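Local coordinates for phage tail sheath protein (Desulfitobacterium hafniense, PDB 3HXL) that probably assembles into the contractile sheath that surrounds a phage-type tail tube, at residues G34-P39 / K80-L85; G110-N115 / G178-V183. All coordinates share one frame; numbering follows the deposited sequence.

Interaction 1. Residues G34-P39 / K80-L85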
loop_
_atom_site.group_PDB
_atom_site.type_symbol
_atom_site.label_atom_id
_atom_site.label_comp_id
_atom_site.label_asym_id
_atom_site.label_seq_id
_atom_site.Cartn_x
_atom_site.Cartn_y
_atom_site.Cartn_z
ATOM N N GLY A 34 -1.320 0.691 8.890
ATOM C CA GLY A 34 -0.027 0.271 8.384
ATOM C C GLY A 34 0.014 -0.455 7.052
ATOM O O GLY A 34 1.085 -0.849 6.602
ATOM N N ILE A 35 -1.132 -0.616 6.401
ATOM C CA ILE A 35 -1.150 -1.334 5.134
ATOM C C ILE A 35 -1.329 -0.432 3.917
ATOM O O ILE A 35 -2.344 0.251 3.778
ATOM C CB ILE A 35 -2.266 -2.399 5.134
ATOM C CG1 ILE A 35 -2.084 -3.330 6.330
ATOM C CG2 ILE A 35 -2.238 -3.181 3.835
ATOM C CD1 ILE A 35 -3.210 -4.325 6.512
ATOM N N VAL A 36 -0.332 -0.440 3.041
ATOM C CA VAL A 36 -0.367 0.364 1.822
ATOM C C VAL A 36 -0.388 -0.575 0.611
ATOM O O VAL A 36 0.096 -1.701 0.693
ATOM C CB VAL A 36 0.876 1.304 1.728
ATOM C CG1 VAL A 36 2.151 0.484 1.558
ATOM C CG2 VAL A 36 0.717 2.281 0.567
ATOM N N SER A 37 -0.977 -0.128 -0.498
ATOM C CA SER A 37 -1.024 -0.938 -1.715
ATOM C C SER A 37 -0.644 -0.071 -2.901
ATOM O O SER A 37 -0.974 1.116 -2.952
ATOM C CB SER A 37 -2.413 -1.527 -1.955
ATOM O OG SER A 37 -2.406 -2.279 -3.163
HETATM N N MSE A 38 0.032 -0.666 -3.868
HETATM C CA MSE A 38 0.481 0.101 -5.013
HETATM C C MSE A 38 0.576 -0.712 -6.295
HETATM O O MSE A 38 1.085 -1.830 -6.300
HETATM C CB MSE A 38 1.840 0.714 -4.661
HETATM C CG MSE A 38 2.518 1.562 -5.714
HETATM SE SE MSE A 38 4.027 2.533 -4.915
HETATM C CE MSE A 38 4.967 0.966 -4.192
ATOM N N PRO A 39 0.039 -0.170 -7.397
ATOM C CA PRO A 39 0.098 -0.874 -8.682
ATOM C C PRO A 39 1.344 -0.375 -9.428
ATOM O O PRO A 39 1.514 0.826 -9.621
ATOM C CB PRO A 39 -1.206 -0.457 -9.357
ATOM C CG PRO A 39 -1.360 0.971 -8.912
ATOM C CD PRO A 39 -0.941 0.935 -7.438
ATOM N N LYS A 80 8.984 2.785 3.926
ATOM C CA LYS A 80 9.724 3.583 4.899
ATOM C C LYS A 80 8.823 3.808 6.111
ATOM O O LYS A 80 9.292 3.810 7.249
ATOM C CB LYS A 80 10.167 4.929 4.298
ATOM C CG LYS A 80 11.484 4.842 3.536
ATOM C CD LYS A 80 11.887 6.151 2.872
ATOM C CE LYS A 80 13.293 6.036 2.282
ATOM N NZ LYS A 80 13.719 7.273 1.557
ATOM N N ARG A 81 7.522 3.967 5.875
ATOM C CA ARG A 81 6.586 4.194 6.975
ATOM C C ARG A 81 5.503 3.124 7.124
ATOM O O ARG A 81 4.922 2.978 8.197
ATOM C CB ARG A 81 5.916 5.564 6.825
ATOM C CG ARG A 81 6.865 6.765 6.854
ATOM C CD ARG A 81 7.401 7.023 8.260
ATOM N NE ARG A 81 8.090 8.312 8.382
ATOM C CZ ARG A 81 7.579 9.380 8.987
ATOM N NH1 ARG A 81 6.371 9.326 9.529
ATOM N NH2 ARG A 81 8.282 10.499 9.068
ATOM N N ALA A 82 5.227 2.383 6.055
ATOM C CA ALA A 82 4.200 1.342 6.103
ATOM C C ALA A 82 4.784 0.040 6.632
ATOM O O ALA A 82 5.983 -0.206 6.513
ATOM C CB ALA A 82 3.616 1.125 4.713
ATOM N N LYS A 83 3.937 -0.795 7.217
ATOM C CA LYS A 83 4.394 -2.065 7.748
ATOM C C LYS A 83 4.171 -3.177 6.732
ATOM O O LYS A 83 4.896 -4.168 6.717
ATOM C CB LYS A 83 3.658 -2.368 9.052
ATOM C CG LYS A 83 3.800 -1.257 10.084
ATOM C CD LYS A 83 5.264 -1.000 10.421
ATOM C CE LYS A 83 5.433 0.207 11.334
ATOM N NZ LYS A 83 4.983 1.465 10.686
ATOM N N THR A 84 3.171 -3.005 5.876
ATOM C CA THR A 84 2.878 -4.003 4.861
ATOM C C THR A 84 2.515 -3.354 3.528
ATOM O O THR A 84 1.767 -2.375 3.480
ATOM C CB THR A 84 1.709 -4.916 5.292
ATOM O OG1 THR A 84 2.013 -5.518 6.555
ATOM C CG2 THR A 84 1.483 -6.009 4.264
ATOM N N LEU A 85 3.064 -3.904 2.450
ATOM C CA LEU A 85 2.789 -3.406 1.116
ATOM C C LEU A 85 2.108 -4.480 0.287
ATOM O O LEU A 85 2.576 -5.618 0.222
ATOM C CB LEU A 85 4.084 -2.990 0.407
ATOM C CG LEU A 85 3.962 -2.694 -1.100
ATOM C CD1 LEU A 85 3.097 -1.456 -1.299
ATOM C CD2 LEU A 85 5.343 -2.473 -1.715
#

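Interaction 2. Residues G110-N115 / G178-V183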
loop_
_atom_site.group_PDB
_atom_site.type_symbol
_atom_site.label_atom_id
_atom_site.label_comp_id
_atom_site.label_asym_id
_atom_site.label_seq_id
_atom_site.Cartn_x
_atom_site.Cartn_y
_atom_site.Cartn_z
ATOM N N GLY A 110 8.278 -12.621 -17.362
ATOM C CA GLY A 110 8.561 -11.752 -18.486
ATOM C C GLY A 110 9.128 -10.447 -17.957
ATOM O O GLY A 110 8.907 -10.098 -16.796
ATOM N N GLY A 111 9.863 -9.730 -18.798
ATOM C CA GLY A 111 10.447 -8.470 -18.381
ATOM C C GLY A 111 11.863 -8.317 -18.891
ATOM O O GLY A 111 12.487 -9.292 -19.317
ATOM N N ALA A 112 12.372 -7.089 -18.845
ATOM C CA ALA A 112 13.724 -6.788 -19.301
ATOM C C ALA A 112 14.768 -7.407 -18.377
ATOM O O ALA A 112 15.930 -7.560 -18.753
ATOM C CB ALA A 112 13.920 -5.276 -19.371
ATOM N N ARG A 113 14.356 -7.758 -17.165
ATOM C CA ARG A 113 15.279 -8.353 -16.209
ATOM C C ARG A 113 15.768 -9.705 -16.728
ATOM O O ARG A 113 16.843 -10.172 -16.357
ATOM C CB ARG A 113 14.592 -8.505 -14.851
ATOM C CG ARG A 113 15.452 -9.110 -13.756
ATOM C CD ARG A 113 16.806 -8.432 -13.636
ATOM N NE ARG A 113 17.381 -8.651 -12.311
ATOM C CZ ARG A 113 18.627 -8.345 -11.967
ATOM N NH1 ARG A 113 19.450 -7.805 -12.855
ATOM N NH2 ARG A 113 19.047 -8.575 -10.729
ATOM N N GLY A 114 14.977 -10.324 -17.598
ATOM C CA GLY A 114 15.374 -11.600 -18.159
ATOM C C GLY A 114 16.621 -11.480 -19.023
ATOM O O GLY A 114 17.375 -12.444 -19.167
ATOM N N ASN A 115 16.851 -10.302 -19.599
ATOM C CA ASN A 115 18.027 -10.109 -20.445
ATOM C C ASN A 115 19.330 -10.011 -19.646
ATOM O O ASN A 115 20.415 -9.958 -20.226
ATOM C CB ASN A 115 17.874 -8.862 -21.321
ATOM C CG ASN A 115 16.630 -8.901 -22.188
ATOM O OD1 ASN A 115 16.317 -9.921 -22.813
ATOM N ND2 ASN A 115 15.917 -7.782 -22.242
ATOM N N GLY A 178 13.720 -10.245 -23.998
ATOM C CA GLY A 178 12.894 -9.919 -22.851
ATOM C C GLY A 178 12.523 -8.447 -22.871
ATOM O O GLY A 178 13.274 -7.624 -23.396
ATOM N N SER A 179 11.361 -8.114 -22.312
ATOM C CA SER A 179 10.904 -6.728 -22.257
ATOM C C SER A 179 9.687 -6.571 -21.351
ATOM O O SER A 179 8.968 -7.533 -21.079
ATOM C CB SER A 179 10.565 -6.212 -23.658
ATOM O OG SER A 179 9.517 -6.958 -24.242
ATOM N N ASP A 180 9.465 -5.344 -20.893
ATOM C CA ASP A 180 8.344 -5.048 -20.012
ATOM C C ASP A 180 7.079 -4.757 -20.815
ATOM O O ASP A 180 5.960 -4.950 -20.330
ATOM C CB ASP A 180 8.687 -3.858 -19.114
ATOM C CG ASP A 180 9.956 -4.087 -18.313
ATOM O OD1 ASP A 180 10.274 -5.264 -18.042
ATOM O OD2 ASP A 180 10.628 -3.100 -17.944
ATOM N N GLY A 181 7.264 -4.295 -22.047
ATOM C CA GLY A 181 6.132 -3.995 -22.902
ATOM C C GLY A 181 5.377 -2.753 -22.475
ATOM O O GLY A 181 5.882 -1.942 -21.699
ATOM N N ALA A 182 4.161 -2.608 -22.990
ATOM C CA ALA A 182 3.319 -1.463 -22.674
ATOM C C ALA A 182 2.102 -1.915 -21.881
ATOM O O ALA A 182 1.463 -2.911 -22.215
ATOM C CB ALA A 182 2.878 -0.772 -23.955
ATOM N N VAL A 183 1.781 -1.175 -20.831
ATOM C CA VAL A 183 0.640 -1.520 -20.002
ATOM C C VAL A 183 -0.625 -0.831 -20.497
ATOM O O VAL A 183 -0.580 0.292 -20.998
ATOM C CB VAL A 183 0.886 -1.114 -18.538
ATOM C CG1 VAL A 183 0.976 0.398 -18.428
ATOM C CG2 VAL A 183 -0.216 -1.659 -17.655
#

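Interaction 1. Residues G34-P39 / K80-L85
Two parallel strands of the mixed central sheet, 35-40 and 84-89, start side by side here, with Ile-35 bridged to Thr-84 and Val-36 to Leu-85. Just ahead of the strand, Gly-34 O takes two backbone donors, Lys-83 N at 2.9 Å within the carbonyl plane and Thr-84 N at 3.1 Å and tilted out of it. Val-36 N then gives a nearly straight bond of 2.9 Å to Thr-84 O. A CA-H...O contact from Leu-85 CA to Val-36 O, 3.2 Å, continues the pairing. Gly-34 has a positive phi (83°), a conformation that suits glycine, and its backbone turns here in front of the strand.

On the face carrying Val-36 and Leu-85 the contact is apolar. Val-36 CG1 sits between the backbone N and the carbonyl carbon (chi1 66°), from where it meets Ala-82 CB at 3.5 Å and Leu-85 CD1 at 3.6 Å. The same Leu-85 CD1 reaches CB of Met-38, present as selenomethionine, at 4.2 Å. Thr-84 lies on the other face with Ile-35, its OG1 hydrogen-bonded to Glu-54 OE1.

Helix 263-276 packs on Val-36 and Met-38 through Ala-271 and Ala-268, helix 73-78 touches Met-38 and Leu-85, and strand 202-204 pairs in parallel with strand 35-40.

Interaction 2. Residues G110-N115 / G178-V183
Asn-115 clasps the backbone of Gly-178 with both ends of its amide, joining the short 3-10 turn before strand 117-123 to the loop that leaves strand 170-174 in the beta-sandwich domain. Asp-180 closes the other end. With CG anti to its carbonyl carbon (chi1 -56°), the carboxylate swings back to the start of the 3-10 turn, where OD1 accepts from Ala-112 N at 2.9 Å, the donor lying above the carboxylate plane. Asp-180 OD2 hydrogen-bonds to Ser-43 OG.

Between these side-chain bonds the two backbones come close, and glycines meet here on both segments. Gly-178 CA lies 3.6 Å from Gly-111 O, and Gly-111 CA comes within 3.2 Å of Ser-179 O in a bent CA-H...O contact. The phi of Gly-111 (138°) is a glycine conformation.

The looser side is marked by two partly exposed residues: Ser-179, whose CB points away from the turn, and Ala-112, whose CB stays 3.9 Å from Asp-180 OD1. At the Asn-115 clasp, OD1 receives Gly-178 N at 2.9 Å on an in-plane lone pair, whereas ND2 donates to Gly-178 O at 2.9 Å from well above that carbonyl's plane, though Gly-178 O itself lies close to the plane of the Asn-115 amide.

Overall arrangement
Interaction 1 is buried near the centre of the chain, while interaction 2 is partly buried at the base of the beta-sandwich domain; their centres are 25 Å apart and their nearest atoms about 8 Å. They follow one another along the chain and hold different elements, two parallel strands of the central sheet in 34-39/80-85, two connecting loops in 110-115/178-183. The chemistry differs accordingly. Interaction 1 joins main chain to main chain and is backed by aliphatic side chains under helices, whereas in interaction 2 polar side chains grip backbone atoms around closely approaching glycines. Strand 84-89, which forms part of interaction 1, also reaches interaction 2, where the Arg-89 side chain hydrogen-bonds to Gly-110 O.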